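Local coordinates for protein 2,3-bisphosphoglycerate-independent phosphoglycerate mutase (Pyrococcus horikoshii, PDB 2ZKT) that probably interconverts 2-phosphoglycerate and 3-phosphoglycerate in glycolysis, without needing 2,3-bisphosphoglycerate as a cofactor, at residues Arg99-Leu105 against Ala220-Arg226; Asp165-His169 against Lys187-Leu192; Lys93-Phe98 against Ile225-Tyr231. All blocks are in the same frame, centred on the assembly; numbering follows the deposited sequence.

Contact 1: residues Arg99-Leu105 against Ala220-Arg226; sequences RVNFATL and ANYLLIR
Phe102 and Leu223 lie side by side on one face of an antiparallel strand pair, with the methyl CD2 of Leu223 pressed against Phe102 CD1 at 3.4 Å. The same methyl fills the notch beside Val100 CG1, 3.7 Å away, so one leucine branch is shared by two neighbours along strand 96-103. Ala220 CB packs against Phe102 CB. On the opposite face the small Ala103 is a hollow into which Leu224 lowers its CG (3.9 Å from Ala103 CB). Backbone hydrogen bonds such as Asn101 N to Leu224 O (2.8 Å) hold the strands together. Beyond the strand end, Leu105 CD2 comes to 3.5 Å from Tyr222 CD1, approaching the ring obliquely. A classic beta bulge sets Asn221 and Tyr222 opposite Ala103. The Asn221 amide, with CG between backbone N and carbonyl carbon (chi1 73°), grips Leu105 twice: OD1 takes its N-H at 2.8 Å, and ND2 gives a bond of 2.8 Å to Leu105 O, lying on a lone pair. Replacing Asn221 with an alanine would probably leave both backbone groups of Leu105 without these mates and let the turn shift against Tyr222. At the far end the Arg99 and Arg226 chains run the same way, guanidinium planes 69° apart, with Arg99 NH1 3.1 Å from Arg226 CD. With Arg79 also near Arg99, this end is strongly basic, whereas a neutral amide holds the other.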
loop_
_atom_site.group_PDB
_atom_site.type_symbol
_atom_site.label_atom_id
_atom_site.label_comp_id
_atom_site.label_asym_id
_atom_site.label_seq_id
_atom_site.Cartn_x
_atom_site.Cartn_y
_atom_site.Cartn_z
ATOM N N ARG B 99 4.625 -32.329 18.167
ATOM C CA ARG B 99 5.026 -30.960 18.496
ATOM C C ARG B 99 4.907 -30.950 20.036
ATOM O O ARG B 99 3.930 -31.463 20.605
ATOM C CB ARG B 99 4.078 -29.934 17.852
ATOM C CG ARG B 99 2.613 -30.090 18.230
ATOM C CD ARG B 99 1.717 -29.292 17.276
ATOM N NE ARG B 99 1.927 -27.844 17.374
ATOM C CZ ARG B 99 1.517 -27.093 18.397
ATOM N NH1 ARG B 99 0.867 -27.652 19.417
ATOM N NH2 ARG B 99 1.758 -25.784 18.404
ATOM N N VAL B 100 5.917 -30.400 20.704
ATOM C CA VAL B 100 5.926 -30.375 22.167
ATOM C C VAL B 100 6.045 -28.974 22.787
ATOM O O VAL B 100 6.872 -28.153 22.356
ATOM C CB VAL B 100 7.104 -31.225 22.728
ATOM C CG1 VAL B 100 6.980 -31.339 24.241
ATOM C CG2 VAL B 100 7.137 -32.612 22.059
ATOM N N ASN B 101 5.236 -28.724 23.818
ATOM C CA ASN B 101 5.272 -27.447 24.530
ATOM C C ASN B 101 5.696 -27.719 25.969
ATOM O O ASN B 101 5.130 -28.609 26.626
ATOM C CB ASN B 101 3.886 -26.774 24.554
ATOM C CG ASN B 101 3.389 -26.391 23.166
ATOM O OD1 ASN B 101 2.977 -27.249 22.375
ATOM N ND2 ASN B 101 3.425 -25.094 22.864
ATOM N N PHE B 102 6.701 -26.982 26.454
ATOM C CA PHE B 102 7.125 -27.137 27.851
ATOM C C PHE B 102 6.026 -26.421 28.645
ATOM O O PHE B 102 5.618 -25.309 28.280
ATOM C CB PHE B 102 8.476 -26.450 28.107
ATOM C CG PHE B 102 9.649 -27.191 27.542
ATOM C CD1 PHE B 102 10.004 -28.444 28.044
ATOM C CD2 PHE B 102 10.390 -26.651 26.495
ATOM C CE1 PHE B 102 11.082 -29.152 27.512
ATOM C CE2 PHE B 102 11.473 -27.353 25.951
ATOM C CZ PHE B 102 11.818 -28.609 26.464
ATOM N N ALA B 103 5.534 -27.065 29.705
ATOM C CA ALA B 103 4.479 -26.468 30.530
ATOM C C ALA B 103 4.830 -26.507 32.019
ATOM O O ALA B 103 5.935 -26.908 32.405
ATOM C CB ALA B 103 3.150 -27.196 30.286
ATOM N N THR B 104 3.874 -26.086 32.849
ATOM C CA THR B 104 4.056 -26.075 34.302
ATOM C C THR B 104 2.954 -26.908 34.979
ATOM O O THR B 104 1.766 -26.579 34.882
ATOM C CB THR B 104 4.012 -24.622 34.863
ATOM O OG1 THR B 104 4.993 -23.811 34.190
ATOM C CG2 THR B 104 4.317 -24.616 36.357
ATOM N N LEU B 105 3.359 -27.993 35.649
ATOM C CA LEU B 105 2.427 -28.880 36.360
ATOM C C LEU B 105 2.693 -28.845 37.875
ATOM O O LEU B 105 3.819 -29.098 38.325
ATOM C CB LEU B 105 2.580 -30.330 35.874
ATOM C CG LEU B 105 1.752 -31.358 36.673
ATOM C CD1 LEU B 105 0.281 -31.203 36.300
ATOM C CD2 LEU B 105 2.222 -32.779 36.385
ATOM N N ALA B 220 9.382 -25.012 33.924
ATOM C CA ALA B 220 9.073 -25.841 32.754
ATOM C C ALA B 220 9.296 -27.286 33.202
ATOM O O ALA B 220 10.335 -27.874 32.901
ATOM C CB ALA B 220 10.020 -25.498 31.596
ATOM N N ASN B 221 8.332 -27.850 33.932
ATOM C CA ASN B 221 8.477 -29.217 34.436
ATOM C C ASN B 221 7.523 -30.223 33.794
ATOM O O ASN B 221 7.559 -31.418 34.122
ATOM C CB ASN B 221 8.292 -29.243 35.965
ATOM C CG ASN B 221 6.839 -29.046 36.387
ATOM O OD1 ASN B 221 6.133 -28.173 35.859
ATOM N ND2 ASN B 221 6.386 -29.853 37.353
ATOM N N TYR B 222 6.664 -29.754 32.890
ATOM C CA TYR B 222 5.747 -30.676 32.236
ATOM C C TYR B 222 5.836 -30.598 30.714
ATOM O O TYR B 222 6.256 -29.582 30.141
ATOM C CB TYR B 222 4.305 -30.436 32.691
ATOM C CG TYR B 222 3.457 -31.685 32.544
ATOM C CD1 TYR B 222 3.783 -32.854 33.241
ATOM C CD2 TYR B 222 2.343 -31.708 31.702
ATOM C CE1 TYR B 222 3.021 -34.014 33.104
ATOM C CE2 TYR B 222 1.573 -32.866 31.557
ATOM C CZ TYR B 222 1.915 -34.015 32.260
ATOM O OH TYR B 222 1.151 -35.161 32.126
ATOM N N LEU B 223 5.427 -31.682 30.064
ATOM C CA LEU B 223 5.488 -31.768 28.610
ATOM C C LEU B 223 4.109 -31.925 27.956
ATOM O O LEU B 223 3.414 -32.910 28.216
ATOM C CB LEU B 223 6.383 -32.960 28.227
ATOM C CG LEU B 223 7.904 -32.751 28.228
ATOM C CD1 LEU B 223 8.601 -33.809 27.390
ATOM C CD2 LEU B 223 8.210 -31.343 27.717
ATOM N N LEU B 224 3.702 -30.947 27.139
ATOM C CA LEU B 224 2.419 -31.065 26.430
ATOM C C LEU B 224 2.753 -31.553 25.014
ATOM O O LEU B 224 3.387 -30.841 24.233
ATOM C CB LEU B 224 1.669 -29.724 26.380
ATOM C CG LEU B 224 1.106 -29.236 27.728
ATOM C CD1 LEU B 224 0.206 -28.020 27.487
ATOM C CD2 LEU B 224 0.315 -30.352 28.414
ATOM N N ILE B 225 2.334 -32.789 24.714
ATOM C CA ILE B 225 2.608 -33.434 23.426
ATOM C C ILE B 225 1.355 -33.554 22.567
ATOM O O ILE B 225 0.337 -34.101 22.997
ATOM C CB ILE B 225 3.177 -34.866 23.630
ATOM C CG1 ILE B 225 4.369 -34.830 24.598
ATOM C CG2 ILE B 225 3.618 -35.447 22.293
ATOM C CD1 ILE B 225 4.894 -36.209 24.977
ATOM N N ARG B 226 1.445 -33.066 21.332
ATOM C CA ARG B 226 0.307 -33.115 20.428
ATOM C C ARG B 226 0.732 -33.152 18.959
ATOM O O ARG B 226 1.924 -33.257 18.642
ATOM C CB ARG B 226 -0.588 -31.898 20.699
ATOM C CG ARG B 226 0.149 -30.563 20.649
ATOM C CD ARG B 226 -0.657 -29.473 21.353
ATOM N NE ARG B 226 -2.088 -29.582 21.050
ATOM C CZ ARG B 226 -3.014 -28.685 21.405
ATOM N NH1 ARG B 226 -2.665 -27.589 22.082
ATOM N NH2 ARG B 226 -4.293 -28.888 21.086
#

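Contact 2: residues Asp165-His169 against Lys187-Leu192; sequences DNDPH and KVAEIL
His169 reaches from the loop after strand 161-166 to helix 186-203, where it meets Lys187, Val188 and Ile191. Its CB points toward the helix, carrying the ring to it, and the ring atoms then take up different neighbours. CD2 rests on the methyl CG2 of Val188 at 3.5 Å, the two side chains lying alongside one another but pointing opposite ways. CE1, at the other flank of the ring, has Lys187 NZ 3.5 Å away. At the tip, NE2 accepts a hydrogen bond of 2.9 Å from Lys187 NZ; the ammonium lies 30° out of the ring plane, so the bond is bent away from the best in-plane approach. NE2 also has the methyl CD1 of Ile191 at 3.7 Å, the isoleucine and histidine approaching from opposite directions. The ND1 side of the ring turns back toward its own loop. Lys187 runs out with CG anti to its backbone N (chi1 -166°) and crosses the histidine at about a right angle; a bend at its last torsion brings NZ to NE2. Accepting at NE2 would probably require that nitrogen to be unprotonated. Deeper in, Asn166 turns ND2 to Leu192 CD2 (3.7 Å) and to Val188 CG1 (4.0 Å), both apolar. Val188 therefore works on two fronts, one methyl for each partner. The contact joins helix 186-203 to the end of strand 161-166 and the loop after it; Leu192 also touches Phe98 of strand 96-103, and Asn166 also touches Leu152 of strand 152-155.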
loop_
_atom_site.group_PDB
_atom_site.type_symbol
_atom_site.label_atom_id
_atom_site.label_comp_id
_atom_site.label_asym_id
_atom_site.label_seq_id
_atom_site.Cartn_x
_atom_site.Cartn_y
_atom_site.Cartn_z
ATOM N N ASP B 165 10.236 -37.390 18.675
ATOM C CA ASP B 165 10.153 -38.408 17.631
ATOM C C ASP B 165 10.295 -39.842 18.168
ATOM O O ASP B 165 11.355 -40.219 18.671
ATOM C CB ASP B 165 11.230 -38.156 16.569
ATOM C CG ASP B 165 11.156 -39.150 15.432
ATOM O OD1 ASP B 165 10.128 -39.149 14.713
ATOM O OD2 ASP B 165 12.113 -39.939 15.262
ATOM N N ASN B 166 9.217 -40.622 18.076
ATOM C CA ASN B 166 9.141 -42.040 18.430
ATOM C C ASN B 166 9.459 -42.946 17.227
ATOM O O ASN B 166 8.833 -42.887 16.178
ATOM C CB ASN B 166 7.731 -42.333 18.947
ATOM C CG ASN B 166 7.605 -41.824 20.362
ATOM O OD1 ASN B 166 8.575 -41.401 20.989
ATOM N ND2 ASN B 166 6.360 -41.868 20.873
ATOM N N ASP B 167 10.493 -43.802 17.398
ATOM C CA ASP B 167 10.986 -44.603 16.274
ATOM C C ASP B 167 10.081 -45.802 15.925
ATOM O O ASP B 167 9.287 -46.290 16.712
ATOM C CB ASP B 167 12.407 -45.070 16.603
ATOM C CG ASP B 167 13.396 -43.956 16.272
ATOM O OD1 ASP B 167 13.637 -43.126 17.152
ATOM O OD2 ASP B 167 13.906 -43.927 15.152
ATOM N N PRO B 168 10.291 -46.329 14.712
ATOM C CA PRO B 168 9.307 -47.074 13.926
ATOM C C PRO B 168 7.914 -47.281 14.570
ATOM O O PRO B 168 7.435 -48.401 14.743
ATOM C CB PRO B 168 10.007 -48.394 13.616
ATOM C CG PRO B 168 11.513 -48.063 13.520
ATOM C CD PRO B 168 11.562 -46.543 14.045
ATOM N N HIS B 169 7.234 -46.143 14.872
ATOM C CA HIS B 169 5.906 -46.237 15.488
ATOM C C HIS B 169 4.808 -45.514 14.679
ATOM O O HIS B 169 3.780 -45.112 15.209
ATOM C CB HIS B 169 5.994 -45.620 16.889
ATOM C CG HIS B 169 6.344 -46.693 17.891
ATOM N ND1 HIS B 169 7.617 -47.097 18.134
ATOM C CD2 HIS B 169 5.479 -47.426 18.715
ATOM C CE1 HIS B 169 7.521 -48.054 19.081
ATOM N NE2 HIS B 169 6.252 -48.272 19.447
ATOM N N LYS B 187 -0.382 -48.740 22.321
ATOM C CA LYS B 187 1.014 -48.910 22.710
ATOM C C LYS B 187 1.724 -47.565 22.925
ATOM O O LYS B 187 2.486 -47.372 23.867
ATOM C CB LYS B 187 1.723 -49.696 21.603
ATOM C CG LYS B 187 3.091 -50.226 22.046
ATOM C CD LYS B 187 3.732 -51.139 20.996
ATOM C CE LYS B 187 5.203 -51.446 21.307
ATOM N NZ LYS B 187 6.041 -51.039 20.176
ATOM N N VAL B 188 1.482 -46.627 21.987
ATOM C CA VAL B 188 2.231 -45.367 22.001
ATOM C C VAL B 188 1.812 -44.438 23.148
ATOM O O VAL B 188 2.606 -43.675 23.692
ATOM C CB VAL B 188 2.020 -44.663 20.660
ATOM C CG1 VAL B 188 2.638 -43.261 20.704
ATOM C CG2 VAL B 188 2.671 -45.459 19.541
ATOM N N ALA B 189 0.505 -44.480 23.479
ATOM C CA ALA B 189 0.024 -43.619 24.556
ATOM C C ALA B 189 0.619 -44.032 25.913
ATOM O O ALA B 189 0.721 -43.238 26.847
ATOM C CB ALA B 189 -1.501 -43.719 24.599
ATOM N N GLU B 190 0.973 -45.331 26.023
ATOM C CA GLU B 190 1.594 -45.805 27.249
ATOM C C GLU B 190 3.064 -45.397 27.298
ATOM O O GLU B 190 3.647 -45.199 28.358
ATOM C CB GLU B 190 1.474 -47.332 27.287
ATOM C CG GLU B 190 0.020 -47.804 27.194
ATOM C CD GLU B 190 -0.026 -49.314 27.330
ATOM O OE1 GLU B 190 1.005 -49.951 27.163
ATOM O OE2 GLU B 190 -1.106 -49.842 27.602
ATOM N N ILE B 191 3.659 -45.369 26.092
ATOM C CA ILE B 191 5.020 -44.878 25.987
ATOM C C ILE B 191 5.054 -43.377 26.274
ATOM O O ILE B 191 5.834 -42.882 27.075
ATOM C CB ILE B 191 5.509 -45.171 24.562
ATOM C CG1 ILE B 191 5.479 -46.681 24.294
ATOM C CG2 ILE B 191 6.966 -44.693 24.385
ATOM C CD1 ILE B 191 5.975 -47.039 22.888
ATOM N N LEU B 192 4.172 -42.647 25.562
ATOM C CA LEU B 192 4.095 -41.214 25.815
ATOM C C LEU B 192 3.849 -40.912 27.296
ATOM O O LEU B 192 4.353 -39.947 27.858
ATOM C CB LEU B 192 2.947 -40.638 24.982
ATOM C CG LEU B 192 3.245 -40.641 23.480
ATOM C CD1 LEU B 192 2.024 -40.234 22.648
ATOM C CD2 LEU B 192 4.369 -39.674 23.095
#

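Contact 3: residues Lys93-Phe98 against Ile225-Tyr231; sequences KDDLAF and IRGAGTY
The Tyr231 ring receives Lys93 over one face: CE hovers 3.8 Å from the ring centroid in a CH-pi contact, and Lys93 NZ sits 4.5 Å from it, 15° off the ring normal, a cation-pi interaction. The setting is an antiparallel strand pair at the border of a four-stranded sheet, where strands 96-103 and 222-229 join as a hydrogen-bonded pair at Ala97 and Gly229. Lys93 and Tyr231 run the same way, the lysine extended until its final bend. The phenolic OH of Tyr231 is hydrogen-bonded to Ala261 O, which fixes the far end of the ring. The Phe98 ring has Arg226 O at its edge, near its plane, and Ile225 CG2 and Ala228 CB come at it obliquely. Phe98 CG lies anti to the carbonyl carbon (chi1 -52°), a turn that places the ring by these two side chains: CE2 comes to 3.5 Å from Ala228 CB, while Phe98 CB is 3.3 Å from Ile225 CG2. Ile225 and Phe98 both reach Leu192 of helix 186-203, and Ile225 also touches Phe195 and Val196. Two bonds make the Ala97-Gly229 pair, Ala97 N to Gly229 O and Gly229 N to Ala97 O, each 2.9 Å; the first is nearly straight, while the second is bent to 140°. Toward Arg226 the second strand holds one residue more than the first between this pair and the Arg99-Arg226 pair, as in a beta bulge, and Gly227 has the positive phi that such a kink can need. Leu96 spreads along the strand backbone instead: its methyl CD1 lies 3.2 Å from Gly229 O and 3.7 Å from Thr230 CG2.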
loop_
_atom_site.group_PDB
_atom_site.type_symbol
_atom_site.label_atom_id
_atom_site.label_comp_id
_atom_site.label_asym_id
_atom_site.label_seq_id
_atom_site.Cartn_x
_atom_site.Cartn_y
_atom_site.Cartn_z
ATOM N N LYS B 93 10.173 -43.208 7.030
ATOM C CA LYS B 93 8.720 -43.202 6.827
ATOM C C LYS B 93 7.930 -44.029 7.847
ATOM O O LYS B 93 6.702 -44.070 7.797
ATOM C CB LYS B 93 8.377 -43.676 5.404
ATOM C CG LYS B 93 8.782 -42.685 4.315
ATOM C CD LYS B 93 8.332 -43.148 2.935
ATOM C CE LYS B 93 8.674 -42.110 1.872
ATOM N NZ LYS B 93 10.134 -41.806 1.855
ATOM N N ASP B 94 8.624 -44.681 8.778
ATOM C CA ASP B 94 7.928 -45.468 9.789
ATOM C C ASP B 94 7.948 -44.782 11.160
ATOM O O ASP B 94 7.428 -45.331 12.137
ATOM C CB ASP B 94 8.540 -46.872 9.880
ATOM C CG ASP B 94 9.998 -46.845 10.297
ATOM O OD1 ASP B 94 10.660 -45.806 10.080
ATOM O OD2 ASP B 94 10.480 -47.871 10.831
ATOM N N ASP B 95 8.533 -43.578 11.227
ATOM C CA ASP B 95 8.609 -42.817 12.488
ATOM C C ASP B 95 7.367 -41.957 12.774
ATOM O O ASP B 95 6.655 -41.542 11.853
ATOM C CB ASP B 95 9.844 -41.897 12.502
ATOM C CG ASP B 95 11.156 -42.668 12.513
ATOM O OD1 ASP B 95 11.258 -43.626 13.303
ATOM O OD2 ASP B 95 12.086 -42.312 11.747
ATOM N N LEU B 96 7.125 -41.696 14.060
ATOM C CA LEU B 96 6.003 -40.871 14.506
ATOM C C LEU B 96 6.571 -39.645 15.254
ATOM O O LEU B 96 7.358 -39.797 16.195
ATOM C CB LEU B 96 5.085 -41.676 15.437
ATOM C CG LEU B 96 3.791 -40.963 15.874
ATOM C CD1 LEU B 96 2.968 -40.568 14.645
ATOM C CD2 LEU B 96 2.978 -41.886 16.785
ATOM N N ALA B 97 6.177 -38.439 14.827
ATOM C CA ALA B 97 6.671 -37.200 15.436
ATOM C C ALA B 97 5.564 -36.360 16.068
ATOM O O ALA B 97 4.398 -36.449 15.678
ATOM C CB ALA B 97 7.415 -36.381 14.404
ATOM N N PHE B 98 5.938 -35.536 17.049
ATOM C CA PHE B 98 4.976 -34.696 17.761
ATOM C C PHE B 98 5.531 -33.297 18.007
ATOM O O PHE B 98 6.751 -33.096 18.053
ATOM C CB PHE B 98 4.665 -35.286 19.140
ATOM C CG PHE B 98 4.255 -36.732 19.124
ATOM C CD1 PHE B 98 5.217 -37.744 19.022
ATOM C CD2 PHE B 98 2.905 -37.090 19.262
ATOM C CE1 PHE B 98 4.844 -39.092 19.062
ATOM C CE2 PHE B 98 2.522 -38.437 19.303
ATOM C CZ PHE B 98 3.497 -39.442 19.204
ATOM N N ILE B 225 2.334 -32.789 24.714
ATOM C CA ILE B 225 2.608 -33.434 23.426
ATOM C C ILE B 225 1.355 -33.554 22.567
ATOM O O ILE B 225 0.337 -34.101 22.997
ATOM C CB ILE B 225 3.177 -34.866 23.630
ATOM C CG1 ILE B 225 4.369 -34.830 24.598
ATOM C CG2 ILE B 225 3.618 -35.447 22.293
ATOM C CD1 ILE B 225 4.894 -36.209 24.977
ATOM N N ARG B 226 1.445 -33.066 21.332
ATOM C CA ARG B 226 0.307 -33.115 20.428
ATOM C C ARG B 226 0.732 -33.152 18.959
ATOM O O ARG B 226 1.924 -33.257 18.642
ATOM C CB ARG B 226 -0.588 -31.898 20.699
ATOM C CG ARG B 226 0.149 -30.563 20.649
ATOM C CD ARG B 226 -0.657 -29.473 21.353
ATOM N NE ARG B 226 -2.088 -29.582 21.050
ATOM C CZ ARG B 226 -3.014 -28.685 21.405
ATOM N NH1 ARG B 226 -2.665 -27.589 22.082
ATOM N NH2 ARG B 226 -4.293 -28.888 21.086
ATOM N N GLY B 227 -0.256 -33.075 18.066
ATOM C CA GLY B 227 0.024 -33.083 16.634
ATOM C C GLY B 227 0.789 -34.301 16.136
ATOM O O GLY B 227 1.759 -34.159 15.381
ATOM N N ALA B 228 0.364 -35.490 16.557
ATOM C CA ALA B 228 1.016 -36.731 16.132
ATOM C C ALA B 228 1.029 -36.777 14.598
ATOM O O ALA B 228 0.013 -36.492 13.946
ATOM C CB ALA B 228 0.264 -37.947 16.701
ATOM N N GLY B 229 2.177 -37.123 14.017
ATOM C CA GLY B 229 2.252 -37.170 12.566
ATOM C C GLY B 229 3.249 -38.165 11.988
ATOM O O GLY B 229 4.272 -38.493 12.604
ATOM N N THR B 230 2.930 -38.660 10.794
ATOM C CA THR B 230 3.794 -39.605 10.089
ATOM C C THR B 230 4.094 -38.926 8.753
ATOM O O THR B 230 3.685 -37.778 8.521
ATOM C CB THR B 230 3.068 -40.957 9.809
ATOM O OG1 THR B 230 2.089 -40.775 8.769
ATOM C CG2 THR B 230 2.351 -41.456 11.059
ATOM N N TYR B 231 4.815 -39.622 7.877
ATOM C CA TYR B 231 5.114 -39.071 6.558
ATOM C C TYR B 231 3.760 -38.968 5.821
ATOM O O TYR B 231 2.894 -39.838 5.976
ATOM C CB TYR B 231 6.050 -40.020 5.797
ATOM C CG TYR B 231 6.458 -39.509 4.433
ATOM C CD1 TYR B 231 7.461 -38.542 4.300
ATOM C CD2 TYR B 231 5.851 -39.999 3.272
ATOM C CE1 TYR B 231 7.856 -38.073 3.041
ATOM C CE2 TYR B 231 6.233 -39.538 2.004
ATOM C CZ TYR B 231 7.235 -38.575 1.897
ATOM O OH TYR B 231 7.614 -38.109 0.655
#

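Overall arrangement
Contacts 1 and 3 are successive lengths of the same strand pair, 96-103 with 222-229; they share Ile225 and Arg226, and their centres lie about 16 Å apart. Contact 2 attaches helix 186-203 to the neighbouring strand 161-166. It is closest to contact 3, with centres about 9 Å apart, where Asn166 N probably donates a hydrogen bond to Leu96 O (2.8 Å). It meets contact 1 through Ile225 CD1 and Leu192 CD2, 4.0 Å apart. All three involve the four-stranded sheet. Zinc-binding residues such as Asp13 and Asp346 follow strands of the eight-stranded sheet, probably at the catalytic centre; the Arg99 side chain of contact 1 comes to about 11 Å from a bound zinc ion.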